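Pyruvate kinase (Cryptosporidium parvum, PDB 4DRS) probably catalyses the last step of glycolysis, the magnesium- and potassium-dependent interconversion of phosphoenolpyruvate and ADP with pyruvate and ATP. Local coordinates at residues A[308-313]-A[324-329]; A[343-348]-A[379-384]; A[350-355]-A[465-470]. All blocks are in the same frame, centred on the assembly; numbering follows the deposited sequence.

Interaction 1: A[308-313]-A[324-329]; sequences VAQKCM and VVTATQ
Van der Waals packing of one glutamine across two threonines joins helix 306-320 to the barrel strand 324-327 that follows it, in the beta-alpha-beta crossover leading from strand 289-293 to strand 324-327 of the TIM barrel. The contact is small, 134 Å² in all, and Gln310 makes most of it from the helix side. Its CG stands anti to the backbone N (chi1 176°) and the chain runs on extended, which carries the amide across the gap between CA atoms of Gln310 and Thr326 that lie 8.3 Å apart. The two side chains meet at about a right angle: NE2 of Gln310 lies 3.6 Å from the methyl CG2 of Thr326, and its CD comes to 4.1 Å from that same methyl. The hydroxyl of Thr326 is engaged instead with Ser356 OG, at the foot of the next barrel strand. Along the strand the residues divide between two sides, Val324 and Thr326 packing on Ile314 of the helix, Val325 and Ala327 on Met360 of strand 358-361. Past the strand, Thr328 is poorly ordered; its side chain is about 11 Å from that of Arg74, an ADP-binding residue, so the contact lies near the nucleotide site without being part of it. Another face of the helix meets the second subunit, where Cys312 SG forms a disulfide with Cys26 of that chain. At the Thr328 end, the Gln310 amide turns its oxygen to a methyl: OE1 of Gln310 lies 3.9 Å from CG2 of Thr328.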
ATOM      1  N   VAL A 308      20.878   0.976  17.931  1.00 39.01           N
ATOM      2  CA  VAL A 308      19.959   1.968  17.368  1.00 39.24           C
ATOM      3  C   VAL A 308      20.714   2.908  16.426  1.00 39.53           C
ATOM      4  O   VAL A 308      20.274   3.164  15.303  1.00 39.22           O
ATOM      5  CB  VAL A 308      19.244   2.782  18.478  1.00 39.76           C
ATOM      6  CG1 VAL A 308      18.261   3.777  17.879  1.00 39.74           C
ATOM      7  CG2 VAL A 308      18.519   1.856  19.443  1.00 39.83           C
ATOM      8  N   ALA A 309      21.863   3.397  16.889  1.00 39.95           N
ATOM      9  CA  ALA A 309      22.708   4.288  16.109  1.00 39.93           C
ATOM     10  C   ALA A 309      23.218   3.607  14.844  1.00 39.35           C
ATOM     11  O   ALA A 309      23.250   4.225  13.778  1.00 39.29           O
ATOM     12  CB  ALA A 309      23.873   4.789  16.954  1.00 40.68           C
ATOM     13  N   GLN A 310      23.600   2.334  14.963  1.00 39.52           N
ATOM     14  CA  GLN A 310      24.064   1.562  13.808  1.00 39.55           C
ATOM     15  C   GLN A 310      22.965   1.402  12.760  1.00 38.66           C
ATOM     16  O   GLN A 310      23.188   1.691  11.587  1.00 38.31           O
ATOM     17  CB  GLN A 310      24.621   0.190  14.214  1.00 40.30           C
ATOM     18  CG  GLN A 310      25.016  -0.657  13.009  1.00 41.29           C
ATOM     19  CD  GLN A 310      25.747  -1.934  13.368  1.00 43.47           C
ATOM     20  OE1 GLN A 310      26.713  -1.920  14.135  1.00 45.79           O
ATOM     21  NE2 GLN A 310      25.300  -3.049  12.797  1.00 44.21           N
ATOM     22  N   LYS A 311      21.789   0.954  13.190  1.00 38.75           N
ATOM     23  CA  LYS A 311      20.643   0.786  12.293  1.00 39.76           C
ATOM     24  C   LYS A 311      20.329   2.084  11.557  1.00 39.74           C
ATOM     25  O   LYS A 311      20.120   2.081  10.345  1.00 38.88           O
ATOM     26  CB  LYS A 311      19.403   0.295  13.055  1.00 39.46           C
ATOM     27  CG  LYS A 311      19.416  -1.186  13.412  1.00 39.73           C
ATOM     28  CD  LYS A 311      18.091  -1.606  14.050  1.00 40.93           C
ATOM     29  CE  LYS A 311      18.057  -3.087  14.410  1.00 41.03           C
ATOM     30  NZ  LYS A 311      18.143  -4.003  13.233  1.00 40.40           N
ATOM     31  N   CYS A 312      20.323   3.189  12.298  1.00 41.56           N
ATOM     32  CA  CYS A 312      20.021   4.498  11.733  1.00 44.02           C
ATOM     33  C   CYS A 312      21.063   4.960  10.705  1.00 42.52           C
ATOM     34  O   CYS A 312      20.700   5.448   9.634  1.00 42.12           O
ATOM     35  CB  CYS A 312      19.853   5.544  12.834  1.00 48.18           C
ATOM     36  SG  CYS A 312      19.684   7.225  12.189  1.00 54.90           S
ATOM     37  N   MET A 313      22.345   4.792  11.029  1.00 40.49           N
ATOM     38  CA  MET A 313      23.425   5.169  10.110  1.00 40.12           C
ATOM     39  C   MET A 313      23.413   4.336   8.824  1.00 38.54           C
ATOM     40  O   MET A 313      23.679   4.859   7.738  1.00 37.89           O
ATOM     41  CB  MET A 313      24.797   5.102  10.796  1.00 39.98           C
ATOM     42  CG  MET A 313      25.032   6.220  11.798  1.00 40.59           C
ATOM     43  SD  MET A 313      26.680   6.217  12.533  1.00 43.32           S
ATOM     44  CE  MET A 313      26.569   4.915  13.754  1.00 40.67           C
ATOM     45  N   VAL A 324      28.101   1.380   2.965  1.00 33.86           N
ATOM     46  CA  VAL A 324      28.296   1.345   4.414  1.00 33.24           C
ATOM     47  C   VAL A 324      28.871   0.007   4.871  1.00 32.95           C
ATOM     48  O   VAL A 324      28.408  -1.061   4.463  1.00 32.19           O
ATOM     49  CB  VAL A 324      27.006   1.697   5.201  1.00 33.02           C
ATOM     50  CG1 VAL A 324      25.900   0.683   4.936  1.00 33.48           C
ATOM     51  CG2 VAL A 324      27.292   1.820   6.694  1.00 32.11           C
ATOM     52  N   VAL A 325      29.889   0.094   5.722  1.00 33.29           N
ATOM     53  CA  VAL A 325      30.601  -1.069   6.228  1.00 34.06           C
ATOM     54  C   VAL A 325      30.275  -1.275   7.706  1.00 35.60           C
ATOM     55  O   VAL A 325      30.482  -0.377   8.525  1.00 35.40           O
ATOM     56  CB  VAL A 325      32.128  -0.903   6.057  1.00 33.59           C
ATOM     57  CG1 VAL A 325      32.871  -2.145   6.549  1.00 34.15           C
ATOM     58  CG2 VAL A 325      32.484  -0.593   4.610  1.00 32.66           C
ATOM     59  N   THR A 326      29.753  -2.455   8.032  1.00 38.32           N
ATOM     60  CA  THR A 326      29.551  -2.872   9.422  1.00 41.38           C
ATOM     61  C   THR A 326      30.764  -3.669   9.910  1.00 43.74           C
ATOM     62  O   THR A 326      31.160  -4.652   9.294  1.00 42.93           O
ATOM     63  CB  THR A 326      28.264  -3.701   9.569  1.00 41.23           C
ATOM     64  OG1 THR A 326      27.137  -2.853   9.340  1.00 42.83           O
ATOM     65  CG2 THR A 326      28.150  -4.311  10.972  1.00 42.61           C
ATOM     66  N   ALA A 327      31.342  -3.239  11.025  1.00 48.99           N
ATOM     67  CA  ALA A 327      32.610  -3.779  11.499  1.00 54.61           C
ATOM     68  C   ALA A 327      32.769  -3.599  12.996  1.00 60.50           C
ATOM     69  O   ALA A 327      33.471  -2.688  13.438  1.00 64.54           O
ATOM     70  CB  ALA A 327      33.760  -3.089  10.782  1.00 53.91           C
ATOM     71  N   THR A 328      32.122  -4.457  13.778  1.00 86.72           N
ATOM     72  CA  THR A 328      32.209  -4.358  15.238  1.00 91.26           C
ATOM     73  C   THR A 328      32.938  -5.565  15.833  1.00 90.43           C
ATOM     74  O   THR A 328      32.762  -5.891  17.011  1.00 92.50           O
ATOM     75  CB  THR A 328      30.815  -4.186  15.884  1.00 94.01           C
ATOM     76  OG1 THR A 328      29.913  -5.172  15.362  1.00 91.53           O
ATOM     77  CG2 THR A 328      30.258  -2.794  15.603  1.00 99.25           C
ATOM     78  N   GLN A 329      33.777  -6.195  15.010  1.00 90.83           N
ATOM     79  CA  GLN A 329      34.418  -7.480  15.320  1.00 91.13           C
ATOM     80  C   GLN A 329      33.348  -8.523  15.653  1.00 90.32           C
ATOM     81  O   GLN A 329      33.232  -8.985  16.793  1.00 91.22           O
ATOM     82  CB  GLN A 329      35.455  -7.337  16.445  1.00 93.44           C
ATOM     83  CG  GLN A 329      36.457  -8.480  16.512  1.00 91.95           C
ATOM     84  CD  GLN A 329      37.445  -8.327  17.651  1.00 94.89           C
ATOM     85  OE1 GLN A 329      37.069  -8.324  18.823  1.00 99.36           O
ATOM     86  NE2 GLN A 329      38.722  -8.210  17.309  1.00 94.65           N
TER

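Interaction 2: A[343-348]-A[379-384]; sequences AEMTDV and SRVCAQ
Val381 is the bump of this helix-helix contact, set into a hollow on the neighbouring helix within the outer layer of the TIM barrel. Helices 342-354 and 371-386 follow the last two barrel strands, and their segments approach to 9.4 Å between axes at a crossing angle of -52°. That angle is consistent with ridges-into-grooves packing in which the ridges run through residues four apart, here Met345-Ala349 and Val348-Val352 on one helix, Val377-Val381 and Met378-Cys382 on the other. The hollow for Val381 is lined by Met345 and Val348, with Ala349 also touching it. Its two methyls divide the space. CG1, anti to the backbone N (chi1 170°), dips toward the main chain, so that CG1 of Val381 lies 3.4 Å from the carbonyl O of Met345 and 4.1 Å from CB of Val348. CG2 takes the side toward the methionine, whose chain first runs straight and then bends at the sulfur (chi3 101°), bringing its end against the valine: CE of Met345 is 3.6 Å from CG2 of Val381, while CB of Met345 is 4.1 Å from the same methyl. The complementary bump is Val348, received by Val381 and Cys382, with Met378 one turn earlier and Val359 of strand 358-361 beneath. All four touching residues are buried, and the side-chain contacts between them are apolar. The second subunit also packs on this pair of helices, with its Pro303 on Met345 and its Glu304 on Val381. Toward the barrel the seam finishes with sulfur against methyl: SG of Cys382 lies 4.0 Å from CG1 of Val348.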
ATOM      1  N   ALA A 343      24.815 -15.733  18.539  1.00 74.91           N
ATOM      2  CA  ALA A 343      24.771 -14.272  18.670  1.00 74.37           C
ATOM      3  C   ALA A 343      25.621 -13.548  17.624  1.00 71.42           C
ATOM      4  O   ALA A 343      25.244 -12.482  17.132  1.00 71.20           O
ATOM      5  CB  ALA A 343      25.184 -13.857  20.075  1.00 76.82           C
ATOM      6  N   GLU A 344      26.755 -14.151  17.284  1.00 68.22           N
ATOM      7  CA  GLU A 344      27.695 -13.580  16.327  1.00 66.15           C
ATOM      8  C   GLU A 344      27.215 -13.735  14.887  1.00 63.15           C
ATOM      9  O   GLU A 344      27.394 -12.832  14.065  1.00 62.92           O
ATOM     10  CB  GLU A 344      29.060 -14.235  16.499  1.00 69.30           C
ATOM     11  CG  GLU A 344      29.610 -14.139  17.913  1.00 73.90           C
ATOM     12  CD  GLU A 344      30.855 -14.976  18.107  1.00 77.10           C
ATOM     13  OE1 GLU A 344      30.739 -16.223  18.140  1.00 79.15           O
ATOM     14  OE2 GLU A 344      31.946 -14.382  18.230  1.00 78.42           O
ATOM     15  N   MET A 345      26.611 -14.881  14.588  1.00 58.88           N
ATOM     16  CA  MET A 345      26.056 -15.140  13.265  1.00 55.96           C
ATOM     17  C   MET A 345      24.831 -14.269  13.000  1.00 53.03           C
ATOM     18  O   MET A 345      24.703 -13.694  11.919  1.00 51.33           O
ATOM     19  CB  MET A 345      25.716 -16.621  13.091  1.00 57.75           C
ATOM     20  CG  MET A 345      26.926 -17.544  13.126  1.00 59.49           C
ATOM     21  SD  MET A 345      26.486 -19.287  12.971  1.00 62.76           S
ATOM     22  CE  MET A 345      26.861 -19.571  11.249  1.00 61.40           C
ATOM     23  N   THR A 346      23.949 -14.159  13.992  1.00 51.37           N
ATOM     24  CA  THR A 346      22.752 -13.325  13.862  1.00 51.15           C
ATOM     25  C   THR A 346      23.104 -11.840  13.708  1.00 49.16           C
ATOM     26  O   THR A 346      22.383 -11.095  13.043  1.00 47.46           O
ATOM     27  CB  THR A 346      21.759 -13.516  15.027  1.00 52.08           C
ATOM     28  OG1 THR A 346      22.374 -13.117  16.253  1.00 53.78           O
ATOM     29  CG2 THR A 346      21.305 -14.976  15.132  1.00 53.04           C
ATOM     30  N   ASP A 347      24.225 -11.426  14.304  1.00 48.22           N
ATOM     31  CA  ASP A 347      24.714 -10.052  14.175  1.00 47.83           C
ATOM     32  C   ASP A 347      25.058  -9.694  12.731  1.00 46.00           C
ATOM     33  O   ASP A 347      24.705  -8.612  12.252  1.00 44.78           O
ATOM     34  CB  ASP A 347      25.928  -9.812  15.079  1.00 50.29           C
ATOM     35  CG  ASP A 347      26.242  -8.332  15.257  1.00 52.93           C
ATOM     36  OD1 ASP A 347      25.312  -7.544  15.529  1.00 55.19           O
ATOM     37  OD2 ASP A 347      27.421  -7.947  15.131  1.00 54.80           O
ATOM     38  N   VAL A 348      25.736 -10.613  12.043  1.00 44.56           N
ATOM     39  CA  VAL A 348      26.087 -10.426  10.635  1.00 42.88           C
ATOM     40  C   VAL A 348      24.847 -10.530   9.746  1.00 41.82           C
ATOM     41  O   VAL A 348      24.674  -9.736   8.816  1.00 41.77           O
ATOM     42  CB  VAL A 348      27.160 -11.434  10.173  1.00 43.07           C
ATOM     43  CG1 VAL A 348      27.605 -11.130   8.749  1.00 43.28           C
ATOM     44  CG2 VAL A 348      28.355 -11.400  11.112  1.00 43.47           C
ATOM     45  N   SER A 379      30.522 -15.613   5.155  1.00 46.73           N
ATOM     46  CA  SER A 379      30.054 -15.620   3.774  1.00 46.40           C
ATOM     47  C   SER A 379      28.714 -16.342   3.611  1.00 46.59           C
ATOM     48  O   SER A 379      27.801 -15.828   2.959  1.00 45.86           O
ATOM     49  CB  SER A 379      31.111 -16.251   2.864  1.00 46.36           C
ATOM     50  OG  SER A 379      30.669 -16.288   1.522  1.00 46.88           O
ATOM     51  N   ARG A 380      28.610 -17.525   4.212  1.00 47.15           N
ATOM     52  CA  ARG A 380      27.398 -18.338   4.138  1.00 48.56           C
ATOM     53  C   ARG A 380      26.229 -17.651   4.847  1.00 46.44           C
ATOM     54  O   ARG A 380      25.105 -17.643   4.333  1.00 45.68           O
ATOM     55  CB  ARG A 380      27.651 -19.729   4.730  1.00 52.41           C
ATOM     56  CG  ARG A 380      28.897 -20.416   4.193  1.00 55.83           C
ATOM     57  CD  ARG A 380      28.609 -21.720   3.467  1.00 60.78           C
ATOM     58  NE  ARG A 380      28.139 -22.762   4.384  1.00 65.96           N
ATOM     59  CZ  ARG A 380      28.899 -23.404   5.276  1.00 68.53           C
ATOM     60  NH1 ARG A 380      30.193 -23.123   5.398  1.00 68.46           N
ATOM     61  NH2 ARG A 380      28.355 -24.332   6.055  1.00 68.50           N
ATOM     62  N   VAL A 381      26.508 -17.063   6.011  1.00 44.13           N
ATOM     63  CA  VAL A 381      25.518 -16.273   6.747  1.00 42.95           C
ATOM     64  C   VAL A 381      24.954 -15.146   5.884  1.00 42.03           C
ATOM     65  O   VAL A 381      23.734 -14.985   5.799  1.00 41.41           O
ATOM     66  CB  VAL A 381      26.088 -15.698   8.061  1.00 42.72           C
ATOM     67  CG1 VAL A 381      25.126 -14.684   8.673  1.00 42.47           C
ATOM     68  CG2 VAL A 381      26.371 -16.817   9.049  1.00 43.12           C
ATOM     69  N   CYS A 382      25.840 -14.382   5.242  1.00 40.80           N
ATOM     70  CA  CYS A 382      25.419 -13.299   4.349  1.00 40.31           C
ATOM     71  C   CYS A 382      24.459 -13.799   3.280  1.00 40.66           C
ATOM     72  O   CYS A 382      23.380 -13.230   3.100  1.00 40.17           O
ATOM     73  CB  CYS A 382      26.619 -12.618   3.693  1.00 39.31           C
ATOM     74  SG  CYS A 382      27.604 -11.610   4.818  1.00 39.12           S
ATOM     75  N   ALA A 383      24.853 -14.872   2.594  1.00 41.58           N
ATOM     76  CA  ALA A 383      24.040 -15.484   1.539  1.00 43.19           C
ATOM     77  C   ALA A 383      22.676 -15.917   2.071  1.00 44.44           C
ATOM     78  O   ALA A 383      21.654 -15.723   1.419  1.00 45.07           O
ATOM     79  CB  ALA A 383      24.774 -16.667   0.919  1.00 43.05           C
ATOM     80  N   GLN A 384      22.675 -16.487   3.270  1.00 45.74           N
ATOM     81  CA  GLN A 384      21.447 -16.935   3.915  1.00 47.10           C
ATOM     82  C   GLN A 384      20.537 -15.753   4.271  1.00 46.57           C
ATOM     83  O   GLN A 384      19.329 -15.808   4.040  1.00 47.04           O
ATOM     84  CB  GLN A 384      21.791 -17.781   5.146  1.00 47.63           C
ATOM     85  CG  GLN A 384      20.815 -18.908   5.449  1.00 50.65           C
ATOM     86  CD  GLN A 384      20.522 -19.811   4.262  1.00 52.10           C
ATOM     87  OE1 GLN A 384      21.425 -20.234   3.539  1.00 52.49           O
ATOM     88  NE2 GLN A 384      19.246 -20.120   4.063  1.00 53.16           N
TER

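Interaction 3: A[350-355]-A[465-470]; sequences NAVLDG and IARGVK. With SO4 (sulfate ion), chain D.
A Schellman motif ends helix 342-354, and Arg467 of the alpha/beta domain reaches into it, making this a polar joint between the TIM barrel and the C-terminal domain. Gly355, with positive phi, turns the chain out of the helix and returns its N to Val352 O at 3.1 Å. The same oxygen takes a second bond, from NH2 of Arg467 to O of Val352 at 2.7 Å. This donor approaches in the carbonyl plane on a lone pair, and the oxygen lies at the guanidinium edge, only 13° from its plane, with an N-H...O angle of 151°. A water donates to Val352 O and accepts from Arg467 NH1, a second, indirect link between the segments. The arginine chain starts extended and bends at chi3 (-84°), which turns the guanidinium onto the helix end; the carbonyls there would probably favour its positive charge. NH2 also donates to Ser356 O, while the backbone N of Arg467 is held by Asp357 OD2. Arg467 and Gly468 form the corners of a type II turn from Ala466 to Val469. Beyond it, Lys470 NZ binds O1 of a sulfate at 2.8 Å, an ion probably from the crystallisation liquor. Around the joint, Val352 packs on Ala385 and Glu386 of helix 371-386, and the turn leads into strand 469-473, within this chain an edge strand of its sheet, paired with strand 449-454 and covered at Val469 by helix 436-443.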
ATOM      1  N   ASN A 350      21.747  -9.858  10.619  1.00 40.48           N
ATOM      2  CA  ASN A 350      20.950  -8.655  10.822  1.00 40.86           C
ATOM      3  C   ASN A 350      21.613  -7.382  10.297  1.00 39.72           C
ATOM      4  O   ASN A 350      20.918  -6.438   9.924  1.00 39.84           O
ATOM      5  CB  ASN A 350      20.525  -8.513  12.285  1.00 41.86           C
ATOM      6  CG  ASN A 350      19.421  -9.485  12.660  1.00 42.98           C
ATOM      7  OD1 ASN A 350      18.323  -9.441  12.106  1.00 44.81           O
ATOM      8  ND2 ASN A 350      19.707 -10.370  13.601  1.00 42.83           N
ATOM      9  N   ALA A 351      22.943  -7.365  10.245  1.00 38.31           N
ATOM     10  CA  ALA A 351      23.649  -6.258   9.594  1.00 37.61           C
ATOM     11  C   ALA A 351      23.333  -6.244   8.100  1.00 36.96           C
ATOM     12  O   ALA A 351      23.037  -5.190   7.544  1.00 37.17           O
ATOM     13  CB  ALA A 351      25.150  -6.331   9.841  1.00 37.27           C
ATOM     14  N   VAL A 352      23.362  -7.416   7.462  1.00 36.78           N
ATOM     15  CA  VAL A 352      22.972  -7.539   6.052  1.00 36.99           C
ATOM     16  C   VAL A 352      21.516  -7.096   5.840  1.00 37.73           C
ATOM     17  O   VAL A 352      21.206  -6.363   4.891  1.00 37.56           O
ATOM     18  CB  VAL A 352      23.192  -8.971   5.507  1.00 37.48           C
ATOM     19  CG1 VAL A 352      22.613  -9.118   4.101  1.00 37.56           C
ATOM     20  CG2 VAL A 352      24.676  -9.323   5.496  1.00 36.93           C
ATOM     21  N   LEU A 353      20.633  -7.523   6.738  1.00 37.94           N
ATOM     22  CA  LEU A 353      19.220  -7.182   6.633  1.00 38.26           C
ATOM     23  C   LEU A 353      18.946  -5.700   6.926  1.00 39.13           C
ATOM     24  O   LEU A 353      17.979  -5.129   6.415  1.00 39.00           O
ATOM     25  CB  LEU A 353      18.380  -8.099   7.525  1.00 38.56           C
ATOM     26  CG  LEU A 353      18.263  -9.545   7.024  1.00 38.89           C
ATOM     27  CD1 LEU A 353      17.659 -10.452   8.084  1.00 38.92           C
ATOM     28  CD2 LEU A 353      17.460  -9.614   5.729  1.00 39.04           C
ATOM     29  N   ASP A 354      19.803  -5.078   7.730  1.00 39.25           N
ATOM     30  CA  ASP A 354      19.700  -3.643   7.986  1.00 40.32           C
ATOM     31  C   ASP A 354      20.050  -2.823   6.742  1.00 39.89           C
ATOM     32  O   ASP A 354      19.649  -1.668   6.628  1.00 41.03           O
ATOM     33  CB  ASP A 354      20.586  -3.230   9.171  1.00 41.29           C
ATOM     34  CG  ASP A 354      20.074  -3.767  10.513  1.00 43.04           C
ATOM     35  OD1 ASP A 354      18.945  -4.303  10.577  1.00 44.08           O
ATOM     36  OD2 ASP A 354      20.813  -3.659  11.513  1.00 43.74           O
ATOM     37  N   GLY A 355      20.799  -3.427   5.820  1.00 38.79           N
ATOM     38  CA  GLY A 355      21.132  -2.794   4.548  1.00 38.05           C
ATOM     39  C   GLY A 355      22.615  -2.555   4.331  1.00 37.99           C
ATOM     40  O   GLY A 355      23.008  -1.797   3.441  1.00 38.08           O
ATOM     41  N   ILE A 465      33.443  -2.583  -2.552  1.00 36.93           N
ATOM     42  CA  ILE A 465      32.655  -2.231  -1.371  1.00 37.55           C
ATOM     43  C   ILE A 465      31.167  -2.007  -1.691  1.00 37.47           C
ATOM     44  O   ILE A 465      30.376  -1.675  -0.804  1.00 38.19           O
ATOM     45  CB  ILE A 465      33.220  -0.998  -0.634  1.00 37.99           C
ATOM     46  CG1 ILE A 465      33.440   0.162  -1.613  1.00 37.53           C
ATOM     47  CG2 ILE A 465      34.488  -1.370   0.136  1.00 38.61           C
ATOM     48  CD1 ILE A 465      33.470   1.524  -0.949  1.00 38.59           C
ATOM     49  N   ALA A 466      30.793  -2.193  -2.956  1.00 36.29           N
ATOM     50  CA  ALA A 466      29.404  -2.032  -3.380  1.00 35.89           C
ATOM     51  C   ALA A 466      28.691  -3.382  -3.406  1.00 35.62           C
ATOM     52  O   ALA A 466      29.163  -4.326  -4.050  1.00 35.28           O
ATOM     53  CB  ALA A 466      29.340  -1.369  -4.749  1.00 35.09           C
ATOM     54  N   ARG A 467      27.556  -3.464  -2.714  1.00 35.21           N
ATOM     55  CA  ARG A 467      26.807  -4.715  -2.611  1.00 35.37           C
ATOM     56  C   ARG A 467      26.370  -5.248  -3.975  1.00 35.29           C
ATOM     57  O   ARG A 467      25.877  -4.492  -4.828  1.00 34.89           O
ATOM     58  CB  ARG A 467      25.586  -4.556  -1.705  1.00 35.68           C
ATOM     59  CG  ARG A 467      24.912  -5.881  -1.392  1.00 36.21           C
ATOM     60  CD  ARG A 467      23.516  -5.720  -0.828  1.00 36.44           C
ATOM     61  NE  ARG A 467      23.534  -5.492   0.609  1.00 37.27           N
ATOM     62  CZ  ARG A 467      22.514  -5.744   1.424  1.00 37.97           C
ATOM     63  NH1 ARG A 467      21.383  -6.252   0.949  1.00 37.98           N
ATOM     64  NH2 ARG A 467      22.629  -5.495   2.722  1.00 38.39           N
ATOM     65  N   GLY A 468      26.578  -6.549  -4.168  1.00 35.23           N
ATOM     66  CA  GLY A 468      26.106  -7.270  -5.341  1.00 36.36           C
ATOM     67  C   GLY A 468      26.814  -6.963  -6.646  1.00 37.09           C
ATOM     68  O   GLY A 468      26.304  -7.292  -7.715  1.00 37.55           O
ATOM     69  N   VAL A 469      27.985  -6.337  -6.571  1.00 37.40           N
ATOM     70  CA  VAL A 469      28.730  -5.987  -7.775  1.00 37.46           C
ATOM     71  C   VAL A 469      29.911  -6.933  -8.001  1.00 39.04           C
ATOM     72  O   VAL A 469      30.817  -7.038  -7.174  1.00 39.36           O
ATOM     73  CB  VAL A 469      29.200  -4.511  -7.764  1.00 36.44           C
ATOM     74  CG1 VAL A 469      29.936  -4.167  -9.050  1.00 35.54           C
ATOM     75  CG2 VAL A 469      28.019  -3.567  -7.576  1.00 35.78           C
ATOM     76  N   LYS A 470      29.873  -7.634  -9.124  1.00 41.43           N
ATOM     77  CA  LYS A 470      31.006  -8.417  -9.592  1.00 44.05           C
ATOM     78  C   LYS A 470      31.580  -7.667 -10.790  1.00 44.18           C
ATOM     79  O   LYS A 470      30.832  -7.023 -11.528  1.00 43.93           O
ATOM     80  CB  LYS A 470      30.561  -9.831  -9.976  1.00 46.57           C
ATOM     81  CG  LYS A 470      31.674 -10.713 -10.530  1.00 51.49           C
ATOM     82  CD  LYS A 470      31.204 -12.135 -10.803  1.00 53.64           C
ATOM     83  CE  LYS A 470      32.347 -13.018 -11.290  1.00 56.16           C
ATOM     84  NZ  LYS A 470      33.326 -13.389 -10.226  1.00 57.31           N
TER
HETATM   85  S   SO4 D 602      34.736 -10.389  -8.434  1.00 64.51           S
HETATM   86  O1  SO4 D 602      34.893 -11.116  -9.713  1.00 66.39           O
HETATM   87  O2  SO4 D 602      33.502 -10.834  -7.747  1.00 63.05           O
HETATM   88  O3  SO4 D 602      35.910 -10.696  -7.578  1.00 66.28           O
HETATM   89  O4  SO4 D 602      34.658  -8.935  -8.715  1.00 59.06           O
HETATM   90  O   HOH W   1      19.060  -5.249   2.945  1.00 39.60           O

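In the fold
From the N terminus, interaction 1 comes first and closes a loop of only ten residues, from helix 306-320 to the seventh barrel strand. Interactions 2 and 3 both open on helix 342-354, after interaction 1 has closed. Interaction 2 closes next, at 379-384, joining the last two barrel helices, and interaction 3 closes at 465-470, more than a hundred residues after 350-355; their segments alternate, so these two cross. Lys311 in interaction 1 forms a salt bridge with Asp354 in interaction 3, and Thr326 packs on Ala351. Helix 342-354 thus joins a barrel strand, a neighbouring helix and the C-terminal domain, and all three contacts reach the second subunit.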